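Local coordinates for protein aspartokinase (Synechocystis, PDB 3L76) that binds lysine and threonine at its ACT domains and probably phosphorylates the beta-carboxyl group of aspartate with ATP, the first step toward both amino acids, at residues E554-E559 with C570-R576; V543-F548 with K567-V571. All blocks are in the same frame, centred on the assembly; numbering follows the deposited sequence.

How the contacts relate
Both contacts lie within the last ACT domain of the chain and end on the same strand, 567-573, sharing C570 and V571; their centres are 12 Å apart. Contact 1 (554-559 with 570-576) ties the loop after helix 543-552 to the C-terminal part of the strand and presents N557 and I558 to a bound threonine. Contact 2 (543-548 with 567-571) packs the start of that helix on the strand's earlier part and brings V543, A544 and I568 to a bound lysine. They meet where I558 CD1 lies 3.9 Å from F548 CD1. The F548 side chain is about 6 Å from the threonine, so the core of contact 2 backs onto the threonine pocket while lining the lysine pocket.

Contact 1 of 2, residues E554-E559 with C570-R576; sequences ENINIE and CVVPQDR. With THR (threonine), chain C.
The backbone N-H of E559 donates to V571 O over 2.9 Å. The E559 side chain then runs out extended, its CG beside the backbone N (chi1 -54°), and lays OE2 alongside P573, 3.7 Å from CG of that ring. At the other end of the contact R576 bends back, at chi2 and chi3, toward the turn that ends helix 543-552. I556 CG1 lies over the centre of one guanidinium face, 3.3 Å above its plane, while the carbonyl oxygens of E554 and N555 sit at the guanidinium edge and both face NH2. The bond to N555 O, 3.0 Å, is weak, and that to E554 O is modelled too short for its length to be trusted. NH1 makes a long salt bridge with E554 OE2, the two planes 70° apart; it also forms a salt bridge with D579. N555, with positive phi, is the C-prime residue of the Schellman motif that ends the helix; the arginine charge, set against the carbonyls of this turn, probably complements the negative end of the helix dipole.

Apolar contacts join the two segments besides: I556 CG2 meets V572 CG2, and I558 CG2 comes within 3.9 Å of C570 SG. On the other side of the loop, N557 OD1 accepts from the bound threonine's N at 2.6 Å. I558 N donates to the ligand's O at 3.0 Å and I558 O takes its ammonium, a backbone pairing through both N-H and carbonyl to which D280, A285 and Q304, from the ACT domain at 272-341, add further bonds. The loop leads from helix 543-552 into strand 560-563, flanking strand 567-573, whose backbone also pairs with strand 520-533, and R576 stands at the N-cap of helix 577-587.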
loop_
_atom_site.group_PDB
_atom_site.type_symbol
_atom_site.label_atom_id
_atom_site.label_comp_id
_atom_site.label_asym_id
_atom_site.label_seq_id
_atom_site.Cartn_x
_atom_site.Cartn_y
_atom_site.Cartn_z
ATOM N N GLU A 554 -13.766 -35.364 42.200
ATOM C CA GLU A 554 -12.328 -35.380 42.006
ATOM C C GLU A 554 -11.638 -34.744 43.198
ATOM O O GLU A 554 -10.450 -34.472 43.147
ATOM C CB GLU A 554 -11.960 -34.623 40.725
ATOM C CG GLU A 554 -12.038 -35.480 39.484
ATOM C CD GLU A 554 -10.900 -36.465 39.428
ATOM O OE1 GLU A 554 -11.171 -37.675 39.310
ATOM O OE2 GLU A 554 -9.733 -36.024 39.531
ATOM N N ASN A 555 -12.397 -34.508 44.264
ATOM C CA ASN A 555 -11.907 -33.809 45.450
ATOM C C ASN A 555 -11.221 -32.492 45.098
ATOM O O ASN A 555 -10.081 -32.242 45.479
ATOM C CB ASN A 555 -10.983 -34.704 46.283
ATOM C CG ASN A 555 -10.815 -34.201 47.704
ATOM O OD1 ASN A 555 -10.664 -33.007 47.943
ATOM N ND2 ASN A 555 -10.845 -35.115 48.653
ATOM N N ILE A 556 -11.931 -31.656 44.354
ATOM C CA ILE A 556 -11.414 -30.365 43.925
ATOM C C ILE A 556 -12.204 -29.259 44.623
ATOM O O ILE A 556 -13.433 -29.193 44.541
ATOM C CB ILE A 556 -11.490 -30.222 42.380
ATOM C CG1 ILE A 556 -10.448 -31.110 41.715
ATOM C CG2 ILE A 556 -11.271 -28.794 41.941
ATOM C CD1 ILE A 556 -10.560 -31.163 40.207
ATOM N N ASN A 557 -11.505 -28.398 45.342
ATOM C CA ASN A 557 -12.192 -27.358 46.078
ATOM C C ASN A 557 -12.535 -26.178 45.183
ATOM O O ASN A 557 -11.737 -25.770 44.340
ATOM C CB ASN A 557 -11.361 -26.896 47.273
ATOM C CG ASN A 557 -12.107 -25.910 48.148
ATOM O OD1 ASN A 557 -13.222 -26.181 48.596
ATOM N ND2 ASN A 557 -11.498 -24.752 48.388
ATOM N N ILE A 558 -13.722 -25.621 45.384
ATOM C CA ILE A 558 -14.156 -24.489 44.585
ATOM C C ILE A 558 -13.938 -23.196 45.356
ATOM O O ILE A 558 -14.600 -22.948 46.364
ATOM C CB ILE A 558 -15.629 -24.623 44.177
ATOM C CG1 ILE A 558 -15.853 -25.941 43.428
ATOM C CG2 ILE A 558 -16.055 -23.424 43.333
ATOM C CD1 ILE A 558 -17.303 -26.236 43.146
ATOM N N GLU A 559 -13.004 -22.376 44.883
ATOM C CA GLU A 559 -12.624 -21.164 45.600
ATOM C C GLU A 559 -13.605 -20.022 45.359
ATOM O O GLU A 559 -13.973 -19.301 46.280
ATOM C CB GLU A 559 -11.203 -20.729 45.219
ATOM C CG GLU A 559 -10.134 -21.809 45.381
ATOM C CD GLU A 559 -8.718 -21.248 45.330
ATOM O OE1 GLU A 559 -8.540 -20.053 45.654
ATOM O OE2 GLU A 559 -7.780 -21.996 44.973
ATOM N N CYS A 570 -15.814 -21.553 37.676
ATOM C CA CYS A 570 -15.313 -21.852 39.020
ATOM C C CYS A 570 -13.837 -21.549 39.084
ATOM O O CYS A 570 -13.071 -22.007 38.232
ATOM C CB CYS A 570 -15.503 -23.326 39.369
ATOM S SG CYS A 570 -17.191 -23.803 39.622
ATOM N N VAL A 571 -13.434 -20.779 40.089
ATOM C CA VAL A 571 -12.014 -20.612 40.364
ATOM C C VAL A 571 -11.554 -21.767 41.233
ATOM O O VAL A 571 -12.269 -22.238 42.109
ATOM C CB VAL A 571 -11.684 -19.285 41.046
ATOM C CG1 VAL A 571 -10.188 -19.194 41.314
ATOM C CG2 VAL A 571 -12.110 -18.157 40.176
ATOM N N VAL A 572 -10.339 -22.212 40.981
ATOM C CA VAL A 572 -9.908 -23.517 41.431
ATOM C C VAL A 572 -8.389 -23.471 41.596
ATOM O O VAL A 572 -7.724 -22.567 41.070
ATOM C CB VAL A 572 -10.352 -24.563 40.379
ATOM C CG1 VAL A 572 -9.165 -25.181 39.648
ATOM C CG2 VAL A 572 -11.253 -25.591 40.990
ATOM N N PRO A 573 -7.830 -24.408 42.362
ATOM C CA PRO A 573 -6.375 -24.371 42.551
ATOM C C PRO A 573 -5.638 -24.645 41.240
ATOM O O PRO A 573 -6.006 -25.559 40.518
ATOM C CB PRO A 573 -6.127 -25.490 43.566
ATOM C CG PRO A 573 -7.437 -25.651 44.271
ATOM C CD PRO A 573 -8.487 -25.387 43.241
ATOM N N GLN A 574 -4.609 -23.859 40.947
ATOM C CA GLN A 574 -3.887 -23.973 39.683
ATOM C C GLN A 574 -3.398 -25.381 39.360
ATOM O O GLN A 574 -3.488 -25.822 38.221
ATOM C CB GLN A 574 -2.714 -22.984 39.626
ATOM C CG GLN A 574 -1.807 -23.188 38.419
ATOM C CD GLN A 574 -1.148 -21.912 37.945
ATOM O OE1 GLN A 574 -1.540 -21.350 36.930
ATOM N NE2 GLN A 574 -0.141 -21.451 38.669
ATOM N N ASP A 575 -2.869 -26.088 40.347
ATOM C CA ASP A 575 -2.338 -27.414 40.068
ATOM C C ASP A 575 -3.476 -28.389 39.869
ATOM O O ASP A 575 -3.283 -29.595 39.863
ATOM C CB ASP A 575 -1.409 -27.892 41.183
ATOM C CG ASP A 575 -2.133 -28.128 42.492
ATOM O OD1 ASP A 575 -1.485 -28.629 43.424
ATOM O OD2 ASP A 575 -3.338 -27.820 42.595
ATOM N N ARG A 576 -4.671 -27.852 39.687
ATOM C CA ARG A 576 -5.831 -28.691 39.470
ATOM C C ARG A 576 -6.708 -28.241 38.300
ATOM O O ARG A 576 -7.729 -28.861 38.021
ATOM C CB ARG A 576 -6.654 -28.749 40.743
ATOM C CG ARG A 576 -7.180 -30.112 41.007
ATOM C CD ARG A 576 -6.218 -30.940 41.835
ATOM N NE ARG A 576 -7.037 -31.702 42.755
ATOM C CZ ARG A 576 -7.649 -32.835 42.439
ATOM N NH1 ARG A 576 -7.500 -33.363 41.237
ATOM N NH2 ARG A 576 -8.400 -33.446 43.336
HETATM N N THR C . -15.420 -24.779 48.655
HETATM C CA THR C . -16.788 -25.314 48.650
HETATM C C THR C . -16.963 -26.427 47.622
HETATM O O THR C . -16.025 -26.739 46.868
HETATM C CB THR C . -17.840 -24.211 48.423
HETATM O OG1 THR C . -17.637 -23.599 47.137
HETATM C CG2 THR C . -17.706 -23.143 49.501
HETATM O OXT THR C . -18.034 -27.044 47.560
#

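Contact 2 of 2, residues V543-F548 with K567-V571; sequences VAAHFF and KISCV. With LYS (lysine), chain E.
The F547 and F548 rings converge on the C570 sulfur, each in its own way. F547 has I568 CG2 at its edge, in plane, 3.8 Å from CD2, while C570 SG approaches obliquely, 4.4 Å from the ring centroid and 34° off the normal. For F548 the sulfur is at the edge, 3.5 Å from CE1, and one ring face is covered by A544 O, offset toward the rim. The two rings reach the strand by different routes: F547 CG is anti to the backbone N, whereas F548 CG is beside its own backbone N (chi1 -53°), which swings the ring end nearer the strand than its CB would suggest.

I568 branches to fill the space before them. Its CG2 faces the phenylalanines, and its CD1 presses against A544, 3.7 Å from CA and close to CB, with V543 CG1 beyond. This is the packing of the first helix of an ACT domain's βαββαβ fold on its sheet: helix 543-548 and strand 567-571 run nearly in the same sense, 28° apart, with axes 10.2 Å from each other, and I532 and I561, from the neighbouring strands 520-533 and 560-563, add to the core. I568 CG1 also lies against the aliphatic chain of the bound lysine, 3.5 Å from its CE. An alanine at this position removes CG1, CG2 and CD1, which would probably leave a gap beneath A544 and F547 and the ligand's methylenes without that wall.

The helix start holds the ligand's carboxylate: A544 N donates to OXT at 3.2 Å, and V543 N makes a weaker bond to the same oxygen, where the helix N-terminus would likely favour a negative charge. D298, D300 and S564 add further bonds to the lysine from the surrounding loops.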
loop_
_atom_site.group_PDB
_atom_site.type_symbol
_atom_site.label_atom_id
_atom_site.label_comp_id
_atom_site.label_asym_id
_atom_site.label_seq_id
_atom_site.Cartn_x
_atom_site.Cartn_y
_atom_site.Cartn_z
ATOM N N VAL A 543 -27.952 -27.925 36.190
ATOM C CA VAL A 543 -26.729 -27.794 35.395
ATOM C C VAL A 543 -25.540 -27.394 36.272
ATOM O O VAL A 543 -24.490 -28.037 36.283
ATOM C CB VAL A 543 -26.870 -26.783 34.248
ATOM C CG1 VAL A 543 -25.525 -26.562 33.585
ATOM C CG2 VAL A 543 -27.887 -27.272 33.232
ATOM N N ALA A 544 -25.698 -26.313 37.010
ATOM C CA ALA A 544 -24.649 -25.930 37.931
ATOM C C ALA A 544 -24.346 -27.075 38.911
ATOM O O ALA A 544 -23.186 -27.325 39.246
ATOM C CB ALA A 544 -25.038 -24.675 38.672
ATOM N N ALA A 545 -25.385 -27.778 39.357
ATOM C CA ALA A 545 -25.187 -28.836 40.332
ATOM C C ALA A 545 -24.311 -29.940 39.759
ATOM O O ALA A 545 -23.405 -30.442 40.425
ATOM C CB ALA A 545 -26.515 -29.388 40.816
ATOM N N HIS A 546 -24.566 -30.304 38.512
ATOM C CA HIS A 546 -23.771 -31.334 37.862
ATOM C C HIS A 546 -22.311 -30.929 37.742
ATOM O O HIS A 546 -21.417 -31.734 37.963
ATOM C CB HIS A 546 -24.328 -31.649 36.483
ATOM C CG HIS A 546 -23.911 -32.988 35.967
ATOM N ND1 HIS A 546 -24.016 -34.137 36.724
ATOM C CD2 HIS A 546 -23.387 -33.368 34.779
ATOM C CE1 HIS A 546 -23.577 -35.162 36.021
ATOM N NE2 HIS A 546 -23.188 -34.724 34.836
ATOM N N PHE A 547 -22.086 -29.670 37.376
ATOM C CA PHE A 547 -20.745 -29.110 37.251
ATOM C C PHE A 547 -19.980 -29.195 38.589
ATOM O O PHE A 547 -18.873 -29.740 38.651
ATOM C CB PHE A 547 -20.850 -27.667 36.717
ATOM C CG PHE A 547 -19.528 -26.990 36.477
ATOM C CD1 PHE A 547 -18.363 -27.724 36.318
ATOM C CD2 PHE A 547 -19.454 -25.607 36.405
ATOM C CE1 PHE A 547 -17.145 -27.088 36.106
ATOM C CE2 PHE A 547 -18.237 -24.960 36.191
ATOM C CZ PHE A 547 -17.084 -25.702 36.039
ATOM N N PHE A 548 -20.582 -28.681 39.658
ATOM C CA PHE A 548 -19.956 -28.707 40.982
ATOM C C PHE A 548 -19.733 -30.128 41.499
ATOM O O PHE A 548 -18.738 -30.408 42.160
ATOM C CB PHE A 548 -20.795 -27.928 41.992
ATOM C CG PHE A 548 -21.126 -26.540 41.560
ATOM C CD1 PHE A 548 -20.273 -25.836 40.717
ATOM C CD2 PHE A 548 -22.292 -25.926 41.996
ATOM C CE1 PHE A 548 -20.577 -24.544 40.311
ATOM C CE2 PHE A 548 -22.601 -24.629 41.600
ATOM C CZ PHE A 548 -21.735 -23.935 40.763
ATOM N N LYS A 567 -23.117 -19.070 31.176
ATOM C CA LYS A 567 -21.738 -19.402 31.545
ATOM C C LYS A 567 -21.607 -19.553 33.049
ATOM O O LYS A 567 -22.049 -18.685 33.797
ATOM C CB LYS A 567 -20.756 -18.326 31.077
ATOM C CG LYS A 567 -19.299 -18.716 31.271
ATOM C CD LYS A 567 -18.326 -17.667 30.693
ATOM C CE LYS A 567 -16.953 -18.284 30.382
ATOM N NZ LYS A 567 -15.907 -17.245 30.252
ATOM N N ILE A 568 -21.021 -20.667 33.482
ATOM C CA ILE A 568 -20.598 -20.840 34.870
ATOM C C ILE A 568 -19.080 -20.976 34.906
ATOM O O ILE A 568 -18.513 -21.789 34.178
ATOM C CB ILE A 568 -21.240 -22.069 35.557
ATOM C CG1 ILE A 568 -22.766 -22.016 35.473
ATOM C CG2 ILE A 568 -20.829 -22.121 37.015
ATOM C CD1 ILE A 568 -23.420 -23.384 35.495
ATOM N N SER A 569 -18.436 -20.146 35.723
ATOM C CA SER A 569 -17.003 -20.243 35.994
ATOM C C SER A 569 -16.724 -20.610 37.467
ATOM O O SER A 569 -17.312 -20.038 38.393
ATOM C CB SER A 569 -16.309 -18.915 35.678
ATOM O OG SER A 569 -16.351 -18.619 34.311
ATOM N N CYS A 570 -15.814 -21.553 37.676
ATOM C CA CYS A 570 -15.313 -21.852 39.020
ATOM C C CYS A 570 -13.837 -21.549 39.084
ATOM O O CYS A 570 -13.071 -22.007 38.232
ATOM C CB CYS A 570 -15.503 -23.326 39.369
ATOM S SG CYS A 570 -17.191 -23.803 39.622
ATOM N N VAL A 571 -13.434 -20.779 40.089
ATOM C CA VAL A 571 -12.014 -20.612 40.364
ATOM C C VAL A 571 -11.554 -21.767 41.233
ATOM O O VAL A 571 -12.269 -22.238 42.109
ATOM C CB VAL A 571 -11.684 -19.285 41.046
ATOM C CG1 VAL A 571 -10.188 -19.194 41.314
ATOM C CG2 VAL A 571 -12.110 -18.157 40.176
HETATM N N LYS E . -30.079 -22.417 35.412
HETATM C CA LYS E . -29.058 -23.437 35.605
HETATM C C LYS E . -29.337 -24.219 36.896
HETATM O O LYS E . -30.276 -23.904 37.644
HETATM C CB LYS E . -27.653 -22.819 35.620
HETATM C CG LYS E . -27.441 -21.692 36.655
HETATM C CD LYS E . -26.001 -21.140 36.590
HETATM C CE LYS E . -25.798 -20.218 35.390
HETATM N NZ LYS E . -26.828 -19.119 35.382
HETATM O OXT LYS E . -28.649 -25.195 37.205
#